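Local coordinates for serine-rich Repeat Adhesion Glycoprotein (Srr1) (PDB 4MBO) that binds fibrinogen, as a serine-rich repeat glycoprotein that probably serves Streptococcus agalactiae as a surface adhesin, at residues G10-S15 with G57-V62; S15-V20 with F49-V54; G74-V79 with L180-Q185; L89-S94 with Y104-Y109. All blocks are in the same frame, centred on the assembly; numbering follows the deposited sequence. Where two conformers were deposited one is given.

Contact 1: residues G10-S15 with G57-V62; sequences GKDVSS and GDVFTV
Ser14 OG is tied to two partners: it accepts from Thr61 N across the contact at 2.9 Å and donates to Asp12 OD1 in its own segment at 2.7 Å. Asp12 OD1 takes this hydroxyl on its syn lone pair and also receives Ser14 N nearly along its C-O axis, which closes an Asx turn. The turn belongs to the N-terminal loop 10-15, which lies against the start of strand 59-64 in the bacterial Ig-like domain. With CG anti to the backbone N (chi1 -178°), Asp12 carries its other oxygen across to the second segment, and Thr61 OG1 donates to OD2 at 2.9 Å. The carboxylate is thus gripped by three donors, which would be expected to keep it charged and stop it from rotating.

Backbone bonds set the register beside this polar cluster. Val59 N reaches Lys11 O at 3.0 Å, and Val13 N reaches Val59 O at 2.7 Å, so Asp12 and Val59 form a single bridge. Along its other edge the strand is bonded to 101-106, with Phe60 pairing to Tyr104, so the loop serves as a short extra neighbour to the sheet. Asp58 lies near Lys11, but its OD2 is bonded to Asn55 N. On the buried side Val13 also leans on Ile51 and Trp106. Its CG1, placed between the backbone N and the carbonyl carbon (chi1 66°), lies 3.0 Å from Val59 O and 4.2 Å from Phe60 CB.

Contact 2: residues S15-V20 with F49-V54; sequences SELQKV and FSIASV
Gln18 and Ser50 face each other as an antiparallel hydrogen-bonded pair. Gln18 N meets Ser50 O at 2.8 Å, and Ser50 N returns a bond to Gln18 O at 2.9 Å. The pairing is brief, because the chain turns a corner at Lys19, whose positive phi of 54° swings it toward strand 20-25, the edge partner of strand 43-51 in the Ig-like domain.

Next to this pair Leu17 meets the Phe49 ring. Its CD1 sits 3.9 Å from the ring centroid and only 5° off the normal, a CH-pi contact squarely over one face. The other branch, CD2, lies over the same face nearer its border, 3.4 Å from Phe49 CE1, and also meets Ile51 CD1 at 3.5 Å. Val20 lies alongside Phe49, its CG2 touching the CB. Outside the two segments, Phe49 meets Phe60 edge-to-face, and Leu145 packs on Leu17, Val20 and Phe49.

At the solvent side one water donates to Glu16 OE1 at 2.9 Å and to Ser53 O at 2.7 Å. Two straight backbone bonds therefore fix the register, while Leu17 makes the apolar contact through both its methyl branches, against the ring and Ile51; the Glu16 carboxylate is tied to the Ser53 carbonyl through a water.

Contact 3: residues G74-V79 with L180-Q185; sequences GTILKV and LDDERQ
The carboxylate of Asp182 turns toward Thr75 and Ile76, which both lie on the same side of its plane. Ile76 CG1 stands obliquely above that face, 3.6 Å from Asp182 OD2 and 3.5 Å from Asp182 CB. Thr75 OG1 is lifted less from the plane and approaches Asp182 OD1 as a hydrogen-bond donor. Asp182 was modelled in two conformers, and the very short separation in this one makes the length of that bond doubtful. With chi1 at 63°, the carboxylate group of Asp182 lies between its backbone N and carbonyl carbon, folded back against the other segment.

The second carboxylate, that of Asp181, is met from above its plane: Arg184 N donates to Asp181 OD1 at 3.1 Å, 62° out of the plane, in an Asx motif at the turn that follows strand 169-181. Here the loop 74-79 of the Ig-like domain touches the region of the adhesin C-terminal family, so the contact probably forms part of the junction between two domains, lying at the surface. Leu180 also bonds through its backbone to Ile73.

A water bridges the two segments, accepting from Thr75 N at 3.0 Å and donating to Leu180 O at 3.1 Å. Thr75 CG2 lies 3.3 Å from the same carbonyl oxygen, Leu180 O. Beyond, the amide of Gln185 holds Asp182 O close to its own plane, NE2 donating at 2.9 Å.

Contact 4: residues L89-S94 with Y104-Y109; sequences LLATGS and YTWTRY
Trp106 presents the edge of its indole to Leu90: the carbonyl oxygen Leu90 O lies near the ring plane, 3.4 Å from Trp106 CE3. Ala91 CB meets the same ring obliquely at 4.0 Å from CE3. These residues belong to the antiparallel hairpin of strands 89-95 and 101-106 in the Ig-like domain. The side chains of Ala91, Tyr104 and Trp106 share one face, with Gly93 paired to Tyr104; Thr92 and Thr105 take the other, bonded backbone to backbone, with Thr105 N to Thr92 O at 2.8 Å.

Tyr104 leans across Gly93, CD1 coming 3.7 Å from Gly93 CA. With no side chain on Gly93, the ring comes close against the backbone. It also meets the ring of Phe60, the planes about 10° apart.

Past the hairpin pairs, the second segment turns into helix 108-111. Tyr109, its CG anti to the backbone N (chi1 169°), brings its ring edge to Leu89 O, 3.4 Å from CD2, while Leu90 CD2 nears the ring obliquely and the hydroxyl bonds Asp84. Thr107 stands between: its OG1 donates to Leu89 O at 2.8 Å, and its N donates to Leu90 O at 2.9 Å from above the carbonyl plane. As N-cap the same OG1 also receives Ala110 N. Leu90 and Ala91 both face Ile82 of the neighbouring strand 82-83, a classic beta bulge. One threonine hydroxyl thus satisfies both a strand carbonyl and a helix amide, so the helix start is pinned to the sheet by polar bonds, while the edges of Tyr109 and Trp106 lie against the same two carbonyl oxygens, Leu89 O and Leu90 O.

How the contacts relate
Contacts 1, 2 and 4 crowd one end of the Ig-like domain and meet in its core, where Phe49, Phe60, Trp106 and Val13 pack together. Contacts 1 and 2 share the N-terminal loop through Ser15, and contacts 1 and 4 hold neighbouring strands of one sheet, with Phe60 O close to Tyr104 N. Contact 1 is chiefly polar, contact 2 apolar beside a short backbone pairing, and contact 4 a hairpin with aromatic rings on its inner face. Contact 3 differs: a surface junction of carboxylates, hydroxyl and water that probably joins two domains, though Val79 N reaches Gly93 O of contact 4, so its loop still runs into that hairpin.

Contact 1: residues G10-S15 with G57-V62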
loop_
_atom_site.group_PDB
_atom_site.type_symbol
_atom_site.label_atom_id
_atom_site.label_comp_id
_atom_site.label_asym_id
_atom_site.label_seq_id
_atom_site.Cartn_x
_atom_site.Cartn_y
_atom_site.Cartn_z
ATOM N N GLY A 10 -7.385 4.674 -33.388
ATOM C CA GLY A 10 -6.304 5.510 -33.881
ATOM C C GLY A 10 -5.929 6.553 -32.847
ATOM O O GLY A 10 -6.496 6.576 -31.758
ATOM N N LYS A 11 -4.948 7.391 -33.185
ATOM C CA LYS A 11 -4.500 8.494 -32.319
ATOM C C LYS A 11 -3.458 8.181 -31.229
ATOM O O LYS A 11 -3.066 9.129 -30.527
ATOM C CB LYS A 11 -5.695 9.208 -31.693
ATOM C CG LYS A 11 -6.576 9.910 -32.700
ATOM C CD LYS A 11 -8.024 9.877 -32.254
ATOM C CE LYS A 11 -8.825 10.982 -32.921
ATOM N NZ LYS A 11 -8.683 11.091 -34.398
ATOM N N ASP A 12 -3.063 6.897 -31.052
ATOM C CA ASP A 12 -1.951 6.547 -30.135
ATOM C C ASP A 12 -0.657 6.709 -30.950
ATOM O O ASP A 12 -0.387 5.932 -31.884
ATOM C CB ASP A 12 -2.039 5.133 -29.504
ATOM C CG ASP A 12 -0.854 4.851 -28.518
ATOM O OD1 ASP A 12 0.283 5.161 -28.887
ATOM O OD2 ASP A 12 -1.034 4.354 -27.374
ATOM N N VAL A 13 0.125 7.716 -30.570
ATOM C CA VAL A 13 1.375 8.097 -31.248
ATOM C C VAL A 13 2.666 7.455 -30.682
ATOM O O VAL A 13 3.772 7.852 -31.075
ATOM C CB VAL A 13 1.525 9.657 -31.271
ATOM C CG1 VAL A 13 1.700 10.275 -29.864
ATOM C CG2 VAL A 13 2.668 10.068 -32.174
ATOM N N SER A 14 2.537 6.434 -29.818
ATOM C CA SER A 14 3.706 5.789 -29.209
ATOM C C SER A 14 4.680 5.246 -30.242
ATOM O O SER A 14 5.898 5.159 -29.972
ATOM C CB SER A 14 3.293 4.604 -28.326
ATOM O OG SER A 14 2.426 4.957 -27.254
ATOM N N SER A 15 4.139 4.818 -31.393
ATOM C CA SER A 15 4.971 4.247 -32.467
ATOM C C SER A 15 5.788 5.290 -33.255
ATOM O O SER A 15 6.664 4.898 -34.049
ATOM C CB SER A 15 4.115 3.403 -33.431
ATOM O OG SER A 15 3.182 4.209 -34.128
ATOM N N GLY A 57 -5.022 15.983 -28.052
ATOM C CA GLY A 57 -5.811 14.788 -27.780
ATOM C C GLY A 57 -5.150 13.498 -28.179
ATOM O O GLY A 57 -5.674 12.424 -27.854
ATOM N N ASP A 58 -4.062 13.562 -28.950
ATOM C CA ASP A 58 -3.306 12.342 -29.265
ATOM C C ASP A 58 -2.726 11.837 -27.965
ATOM O O ASP A 58 -2.552 12.606 -27.001
ATOM C CB ASP A 58 -2.139 12.575 -30.219
ATOM C CG ASP A 58 -2.560 12.877 -31.593
ATOM O OD1 ASP A 58 -3.750 12.654 -31.956
ATOM O OD2 ASP A 58 -1.652 13.356 -32.323
ATOM N N VAL A 59 -2.401 10.553 -27.941
ATOM C CA VAL A 59 -1.900 9.935 -26.727
ATOM C C VAL A 59 -0.636 9.134 -26.960
ATOM O O VAL A 59 -0.300 8.811 -28.104
ATOM C CB VAL A 59 -2.946 8.983 -26.093
ATOM C CG1 VAL A 59 -4.229 9.731 -25.729
ATOM C CG2 VAL A 59 -3.268 7.819 -27.008
ATOM N N PHE A 60 0.078 8.847 -25.878
ATOM C CA PHE A 60 1.152 7.847 -25.907
ATOM C C PHE A 60 1.027 7.088 -24.608
ATOM O O PHE A 60 0.433 7.586 -23.643
ATOM C CB PHE A 60 2.561 8.399 -26.178
ATOM C CG PHE A 60 3.149 9.196 -25.064
ATOM C CD1 PHE A 60 3.908 8.572 -24.069
ATOM C CD2 PHE A 60 2.950 10.559 -24.992
ATOM C CE1 PHE A 60 4.469 9.310 -23.046
ATOM C CE2 PHE A 60 3.500 11.296 -23.955
ATOM C CZ PHE A 60 4.254 10.662 -22.973
ATOM N N THR A 61 1.546 5.854 -24.588
ATOM C CA THR A 61 1.327 4.967 -23.471
ATOM C C THR A 61 2.612 4.360 -22.954
ATOM O O THR A 61 3.367 3.758 -23.730
ATOM C CB THR A 61 0.358 3.841 -23.909
ATOM O OG1 THR A 61 -0.821 4.430 -24.513
ATOM C CG2 THR A 61 -0.078 2.969 -22.763
ATOM N N VAL A 62 2.834 4.483 -21.651
ATOM C CA VAL A 62 3.934 3.771 -20.969
ATOM C C VAL A 62 3.300 2.553 -20.288
ATOM O O VAL A 62 2.417 2.695 -19.450
ATOM C CB VAL A 62 4.650 4.656 -19.963
ATOM C CG1 VAL A 62 5.706 3.878 -19.199
ATOM C CG2 VAL A 62 5.257 5.852 -20.663
#

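Contact 2: residues S15-V20 with F49-V54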
loop_
_atom_site.group_PDB
_atom_site.type_symbol
_atom_site.label_atom_id
_atom_site.label_comp_id
_atom_site.label_asym_id
_atom_site.label_seq_id
_atom_site.Cartn_x
_atom_site.Cartn_y
_atom_site.Cartn_z
ATOM N N SER A 15 4.139 4.818 -31.393
ATOM C CA SER A 15 4.971 4.247 -32.467
ATOM C C SER A 15 5.788 5.290 -33.255
ATOM O O SER A 15 6.664 4.898 -34.049
ATOM C CB SER A 15 4.115 3.403 -33.431
ATOM O OG SER A 15 3.182 4.209 -34.128
ATOM N N GLU A 16 5.520 6.588 -33.033
ATOM C CA GLU A 16 6.199 7.712 -33.758
ATOM C C GLU A 16 7.243 8.465 -32.897
ATOM O O GLU A 16 7.917 9.420 -33.351
ATOM C CB GLU A 16 5.152 8.727 -34.224
ATOM C CG GLU A 16 5.689 9.871 -35.069
ATOM C CD GLU A 16 4.608 10.838 -35.541
ATOM O OE1 GLU A 16 3.423 10.673 -35.161
ATOM O OE2 GLU A 16 4.954 11.771 -36.305
ATOM N N LEU A 17 7.325 8.085 -31.636
ATOM C CA LEU A 17 8.277 8.706 -30.739
ATOM C C LEU A 17 9.677 8.357 -31.196
ATOM O O LEU A 17 9.902 7.242 -31.655
ATOM C CB LEU A 17 8.031 8.188 -29.316
ATOM C CG LEU A 17 6.613 8.378 -28.782
ATOM C CD1 LEU A 17 6.501 7.873 -27.371
ATOM C CD2 LEU A 17 6.193 9.829 -28.851
ATOM N N GLN A 18 10.620 9.289 -31.060
ATOM C CA GLN A 18 12.003 9.080 -31.453
ATOM C C GLN A 18 12.949 9.197 -30.267
ATOM O O GLN A 18 12.603 9.800 -29.250
ATOM C CB GLN A 18 12.403 10.147 -32.486
ATOM C CG GLN A 18 11.531 10.194 -33.738
ATOM C CD GLN A 18 11.697 8.972 -34.610
ATOM O OE1 GLN A 18 12.823 8.533 -34.874
ATOM N NE2 GLN A 18 10.589 8.423 -35.083
ATOM N N LYS A 19 14.145 8.616 -30.396
ATOM C CA LYS A 19 15.159 8.696 -29.341
ATOM C C LYS A 19 14.582 8.215 -28.014
ATOM O O LYS A 19 14.925 8.716 -26.951
ATOM C CB LYS A 19 15.685 10.150 -29.206
ATOM C CG LYS A 19 16.086 10.735 -30.545
ATOM C CD LYS A 19 16.627 12.163 -30.460
ATOM C CE LYS A 19 18.027 12.169 -29.905
ATOM N NZ LYS A 19 18.729 13.426 -30.260
ATOM N N VAL A 20 13.741 7.186 -28.085
ATOM C CA VAL A 20 13.131 6.689 -26.875
ATOM C C VAL A 20 14.114 5.951 -25.952
ATOM O O VAL A 20 14.922 5.104 -26.393
ATOM C CB VAL A 20 11.980 5.707 -27.215
ATOM C CG1 VAL A 20 11.392 5.129 -25.953
ATOM C CG2 VAL A 20 10.909 6.382 -28.066
ATOM N N PHE A 49 11.990 11.002 -24.694
ATOM C CA PHE A 49 11.899 10.878 -26.148
ATOM C C PHE A 49 11.737 12.265 -26.777
ATOM O O PHE A 49 11.583 13.268 -26.067
ATOM C CB PHE A 49 10.690 9.992 -26.562
ATOM C CG PHE A 49 9.363 10.512 -26.102
ATOM C CD1 PHE A 49 8.638 11.432 -26.856
ATOM C CD2 PHE A 49 8.822 10.073 -24.894
ATOM C CE1 PHE A 49 7.417 11.918 -26.425
ATOM C CE2 PHE A 49 7.610 10.577 -24.453
ATOM C CZ PHE A 49 6.903 11.484 -25.216
ATOM N N SER A 50 11.812 12.298 -28.102
ATOM C CA SER A 50 11.498 13.453 -28.891
ATOM C C SER A 50 10.363 13.103 -29.843
ATOM O O SER A 50 10.188 11.938 -30.221
ATOM C CB SER A 50 12.694 13.888 -29.737
ATOM O OG SER A 50 13.714 14.377 -28.909
ATOM N N ILE A 51 9.603 14.120 -30.255
ATOM C CA ILE A 51 8.530 13.924 -31.238
ATOM C C ILE A 51 8.408 15.225 -32.062
ATOM O O ILE A 51 8.390 16.336 -31.499
ATOM C CB ILE A 51 7.203 13.456 -30.571
ATOM C CG1 ILE A 51 6.178 13.106 -31.643
ATOM C CG2 ILE A 51 6.636 14.491 -29.602
ATOM C CD1 ILE A 51 5.029 12.280 -31.120
ATOM N N ALA A 52 8.403 15.103 -33.386
ATOM C CA ALA A 52 8.370 16.293 -34.258
ATOM C C ALA A 52 7.149 17.177 -34.048
ATOM O O ALA A 52 7.255 18.409 -33.974
ATOM C CB ALA A 52 8.464 15.863 -35.712
ATOM N N SER A 53 5.985 16.562 -33.999
ATOM C CA SER A 53 4.775 17.308 -33.765
ATOM C C SER A 53 3.677 16.371 -33.327
ATOM O O SER A 53 3.730 15.173 -33.593
ATOM C CB SER A 53 4.348 18.083 -35.012
ATOM O OG SER A 53 3.750 17.230 -35.963
ATOM N N VAL A 54 2.693 16.928 -32.636
ATOM C CA VAL A 54 1.555 16.183 -32.152
ATOM C C VAL A 54 0.264 16.978 -32.333
ATOM O O VAL A 54 0.306 18.169 -32.623
ATOM C CB VAL A 54 1.694 15.863 -30.649
ATOM C CG1 VAL A 54 3.006 15.136 -30.387
ATOM C CG2 VAL A 54 1.597 17.138 -29.804
HETATM O O HOH W 1 2.205 12.922 -33.802
#

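Contact 3: residues G74-V79 with L180-Q185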
loop_
_atom_site.group_PDB
_atom_site.type_symbol
_atom_site.label_atom_id
_atom_site.label_comp_id
_atom_site.label_asym_id
_atom_site.label_seq_id
_atom_site.Cartn_x
_atom_site.Cartn_y
_atom_site.Cartn_z
ATOM N N GLY A 74 -1.218 4.859 -2.035
ATOM C CA GLY A 74 -2.106 5.909 -2.460
ATOM C C GLY A 74 -3.237 5.515 -3.367
ATOM O O GLY A 74 -3.309 4.399 -3.855
ATOM N N THR A 75 -4.111 6.480 -3.629
ATOM C CA THR A 75 -5.289 6.271 -4.479
ATOM C C THR A 75 -5.341 7.191 -5.691
ATOM O O THR A 75 -6.253 7.105 -6.469
ATOM C CB THR A 75 -6.590 6.472 -3.709
ATOM O OG1 THR A 75 -6.731 7.838 -3.325
ATOM C CG2 THR A 75 -6.655 5.593 -2.456
ATOM N N ILE A 76 -4.355 8.055 -5.860
ATOM C CA ILE A 76 -4.356 9.006 -6.981
ATOM C C ILE A 76 -4.096 8.284 -8.293
ATOM O O ILE A 76 -3.175 7.433 -8.382
ATOM C CB ILE A 76 -3.256 10.065 -6.795
ATOM C CG1 ILE A 76 -3.471 10.816 -5.486
ATOM C CG2 ILE A 76 -3.251 11.065 -7.956
ATOM C CD1 ILE A 76 -2.365 11.784 -5.135
ATOM N N LEU A 77 -4.907 8.609 -9.303
ATOM C CA LEU A 77 -4.709 8.024 -10.650
ATOM C C LEU A 77 -3.843 8.916 -11.537
ATOM O O LEU A 77 -3.104 8.414 -12.394
ATOM C CB LEU A 77 -6.045 7.787 -11.326
ATOM C CG LEU A 77 -6.939 6.763 -10.640
ATOM C CD1 LEU A 77 -8.276 6.732 -11.367
ATOM C CD2 LEU A 77 -6.290 5.409 -10.576
ATOM N N LYS A 78 -3.926 10.221 -11.340
ATOM C CA LYS A 78 -3.128 11.146 -12.111
ATOM C C LYS A 78 -1.657 10.864 -11.850
ATOM O O LYS A 78 -1.293 10.270 -10.830
ATOM C CB LYS A 78 -3.449 12.582 -11.684
ATOM C CG LYS A 78 -4.935 12.893 -11.784
ATOM C CD LYS A 78 -5.346 13.401 -13.146
ATOM C CE LYS A 78 -5.303 14.922 -13.183
ATOM N NZ LYS A 78 -6.343 15.519 -12.302
ATOM N N VAL A 79 -0.836 11.194 -12.832
ATOM C CA VAL A 79 0.618 11.189 -12.650
ATOM C C VAL A 79 1.043 12.647 -12.898
ATOM O O VAL A 79 0.226 13.485 -13.224
ATOM C CB VAL A 79 1.355 10.188 -13.554
ATOM C CG1 VAL A 79 0.987 8.760 -13.162
ATOM C CG2 VAL A 79 1.088 10.458 -15.018
ATOM N N LEU A 180 -3.970 5.430 1.756
ATOM C CA LEU A 180 -4.201 6.857 1.951
ATOM C C LEU A 180 -5.108 7.303 0.813
ATOM O O LEU A 180 -4.712 7.258 -0.340
ATOM C CB LEU A 180 -2.897 7.636 1.944
ATOM C CG LEU A 180 -1.871 7.338 3.039
ATOM C CD1 LEU A 180 -0.583 8.133 2.767
ATOM C CD2 LEU A 180 -2.416 7.602 4.441
ATOM N N ASP A 181 -6.327 7.721 1.123
ATOM C CA ASP A 181 -7.296 8.128 0.095
ATOM C C ASP A 181 -7.187 9.619 -0.111
ATOM O O ASP A 181 -7.454 10.412 0.815
ATOM C CB ASP A 181 -8.700 7.717 0.516
ATOM C CG ASP A 181 -9.728 7.917 -0.584
ATOM O OD1 ASP A 181 -9.659 8.946 -1.308
ATOM O OD2 ASP A 181 -10.603 7.029 -0.711
ATOM N N ASP A 182 -6.824 9.995 -1.342
ATOM C CA ASP A 182 -6.601 11.377 -1.729
ATOM C C ASP A 182 -7.849 12.242 -1.677
ATOM O O ASP A 182 -7.814 13.360 -1.163
ATOM C CB ASP A 182 -6.021 11.443 -3.157
ATOM C CG ASP A 182 -6.980 10.895 -4.225
ATOM O OD1 ASP A 182 -7.676 9.887 -3.975
ATOM O OD2 ASP A 182 -7.019 11.460 -5.339
ATOM N N GLU A 183 -8.943 11.719 -2.222
ATOM C CA GLU A 183 -10.217 12.453 -2.302
ATOM C C GLU A 183 -10.857 12.654 -0.948
ATOM O O GLU A 183 -11.279 13.760 -0.609
ATOM C CB GLU A 183 -11.209 11.732 -3.224
ATOM C CG GLU A 183 -10.747 11.577 -4.672
ATOM C CD GLU A 183 -10.615 12.890 -5.424
ATOM O OE1 GLU A 183 -10.954 13.961 -4.861
ATOM O OE2 GLU A 183 -10.178 12.845 -6.601
ATOM N N ARG A 184 -10.936 11.582 -0.186
ATOM C CA ARG A 184 -11.548 11.621 1.127
ATOM C C ARG A 184 -10.633 12.158 2.238
ATOM O O ARG A 184 -11.123 12.456 3.303
ATOM C CB ARG A 184 -11.992 10.201 1.501
ATOM C CG ARG A 184 -13.175 9.653 0.713
ATOM C CD ARG A 184 -14.438 9.614 1.559
ATOM N NE ARG A 184 -14.313 8.615 2.630
ATOM C CZ ARG A 184 -15.274 8.296 3.499
ATOM N NH1 ARG A 184 -15.042 7.373 4.427
ATOM N NH2 ARG A 184 -16.466 8.892 3.444
ATOM N N GLN A 185 -9.318 12.264 1.993
ATOM C CA GLN A 185 -8.334 12.690 3.024
ATOM C C GLN A 185 -8.398 11.791 4.258
ATOM O O GLN A 185 -8.479 12.249 5.421
ATOM C CB GLN A 185 -8.485 14.164 3.382
ATOM C CG GLN A 185 -7.971 15.064 2.258
ATOM C CD GLN A 185 -6.466 14.935 2.052
ATOM O OE1 GLN A 185 -5.681 15.220 2.965
ATOM N NE2 GLN A 185 -6.050 14.533 0.839
HETATM O O HOH W 2 -3.570 9.213 -2.452
#

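Contact 4: residues L89-S94 with Y104-Y109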
loop_
_atom_site.group_PDB
_atom_site.type_symbol
_atom_site.label_atom_id
_atom_site.label_comp_id
_atom_site.label_asym_id
_atom_site.label_seq_id
_atom_site.Cartn_x
_atom_site.Cartn_y
_atom_site.Cartn_z
ATOM N N LEU A 89 2.433 23.367 -20.098
ATOM C CA LEU A 89 2.038 21.955 -20.037
ATOM C C LEU A 89 1.954 21.287 -21.420
ATOM O O LEU A 89 1.213 21.742 -22.290
ATOM C CB LEU A 89 0.705 21.839 -19.266
ATOM C CG LEU A 89 0.541 20.612 -18.378
ATOM C CD1 LEU A 89 -0.649 20.761 -17.426
ATOM C CD2 LEU A 89 0.416 19.369 -19.209
ATOM N N LEU A 90 2.764 20.236 -21.613
ATOM C CA LEU A 90 2.773 19.462 -22.867
ATOM C C LEU A 90 1.756 18.318 -22.841
ATOM O O LEU A 90 1.119 18.030 -23.835
ATOM C CB LEU A 90 4.156 18.858 -23.130
ATOM C CG LEU A 90 5.278 19.835 -23.462
ATOM C CD1 LEU A 90 6.579 19.043 -23.500
ATOM C CD2 LEU A 90 5.032 20.580 -24.756
ATOM N N ALA A 91 1.635 17.661 -21.707
ATOM C CA ALA A 91 0.729 16.511 -21.616
ATOM C C ALA A 91 0.348 16.208 -20.204
ATOM O O ALA A 91 1.126 16.454 -19.273
ATOM C CB ALA A 91 1.414 15.286 -22.217
ATOM N N THR A 92 -0.855 15.661 -20.023
ATOM C CA THR A 92 -1.290 15.229 -18.727
ATOM C C THR A 92 -1.379 13.705 -18.780
ATOM O O THR A 92 -1.553 13.136 -19.852
ATOM C CB THR A 92 -2.660 15.819 -18.393
ATOM O OG1 THR A 92 -3.574 15.493 -19.436
ATOM C CG2 THR A 92 -2.549 17.323 -18.305
ATOM N N GLY A 93 -1.296 13.044 -17.648
ATOM C CA GLY A 93 -1.294 11.605 -17.659
ATOM C C GLY A 93 -2.022 10.966 -16.517
ATOM O O GLY A 93 -2.245 11.590 -15.472
ATOM N N SER A 94 -2.424 9.727 -16.744
ATOM C CA SER A 94 -3.114 8.969 -15.715
ATOM C C SER A 94 -2.744 7.497 -15.792
ATOM O O SER A 94 -2.499 6.953 -16.884
ATOM C CB SER A 94 -4.634 9.138 -15.802
ATOM O OG SER A 94 -5.122 8.769 -17.061
ATOM N N TYR A 104 -0.676 9.213 -21.453
ATOM C CA TYR A 104 -0.465 10.650 -21.544
ATOM C C TYR A 104 -1.193 11.206 -22.756
ATOM O O TYR A 104 -1.167 10.626 -23.838
ATOM C CB TYR A 104 1.017 10.977 -21.670
ATOM C CG TYR A 104 1.800 10.764 -20.407
ATOM C CD1 TYR A 104 1.933 11.782 -19.465
ATOM C CD2 TYR A 104 2.458 9.577 -20.177
ATOM C CE1 TYR A 104 2.682 11.568 -18.302
ATOM C CE2 TYR A 104 3.194 9.356 -19.038
ATOM C CZ TYR A 104 3.315 10.355 -18.115
ATOM O OH TYR A 104 4.059 10.070 -16.995
ATOM N N THR A 105 -1.843 12.354 -22.563
ATOM C CA THR A 105 -2.597 13.022 -23.613
ATOM C C THR A 105 -2.012 14.402 -23.897
ATOM O O THR A 105 -1.888 15.228 -22.977
ATOM C CB THR A 105 -4.064 13.158 -23.203
ATOM O OG1 THR A 105 -4.593 11.860 -22.865
ATOM C CG2 THR A 105 -4.901 13.778 -24.350
ATOM N N TRP A 106 -1.636 14.640 -25.152
ATOM C CA TRP A 106 -1.040 15.903 -25.548
ATOM C C TRP A 106 -2.040 17.067 -25.467
ATOM O O TRP A 106 -3.208 16.940 -25.852
ATOM C CB TRP A 106 -0.495 15.825 -26.967
ATOM C CG TRP A 106 0.586 14.810 -27.135
ATOM C CD1 TRP A 106 0.480 13.607 -27.740
ATOM C CD2 TRP A 106 1.940 14.904 -26.651
ATOM N NE1 TRP A 106 1.670 12.932 -27.655
ATOM C CE2 TRP A 106 2.602 13.750 -27.056
ATOM C CE3 TRP A 106 2.660 15.892 -25.955
ATOM C CZ2 TRP A 106 3.970 13.521 -26.762
ATOM C CZ3 TRP A 106 4.011 15.678 -25.660
ATOM C CH2 TRP A 106 4.643 14.487 -26.047
ATOM N N THR A 107 -1.548 18.211 -25.043
ATOM C CA THR A 107 -2.386 19.400 -24.920
ATOM C C THR A 107 -2.489 20.236 -26.198
ATOM O O THR A 107 -1.784 20.027 -27.185
ATOM C CB THR A 107 -1.816 20.315 -23.833
ATOM O OG1 THR A 107 -0.508 20.750 -24.251
ATOM C CG2 THR A 107 -1.767 19.639 -22.482
ATOM N N ARG A 108 -3.394 21.218 -26.177
ATOM C CA ARG A 108 -3.519 22.160 -27.276
ATOM C C ARG A 108 -2.181 22.896 -27.418
ATOM O O ARG A 108 -1.658 23.052 -28.517
ATOM C CB ARG A 108 -4.673 23.157 -26.995
ATOM C CG ARG A 108 -4.969 24.133 -28.116
ATOM C CD ARG A 108 -6.340 24.835 -27.972
ATOM N NE ARG A 108 -7.429 23.869 -27.724
ATOM C CZ ARG A 108 -8.306 23.910 -26.721
ATOM N NH1 ARG A 108 -8.388 24.950 -25.887
ATOM N NH2 ARG A 108 -9.203 22.947 -26.620
ATOM N N TYR A 109 -1.610 23.289 -26.288
ATOM C CA TYR A 109 -0.312 23.990 -26.317
ATOM C C TYR A 109 0.741 23.135 -27.033
ATOM O O TYR A 109 1.457 23.607 -27.917
ATOM C CB TYR A 109 0.152 24.358 -24.919
ATOM C CG TYR A 109 1.610 24.834 -24.908
ATOM C CD1 TYR A 109 1.959 26.073 -25.430
ATOM C CD2 TYR A 109 2.623 24.026 -24.408
ATOM C CE1 TYR A 109 3.267 26.508 -25.435
ATOM C CE2 TYR A 109 3.939 24.457 -24.402
ATOM C CZ TYR A 109 4.258 25.707 -24.922
ATOM O OH TYR A 109 5.571 26.179 -24.954
#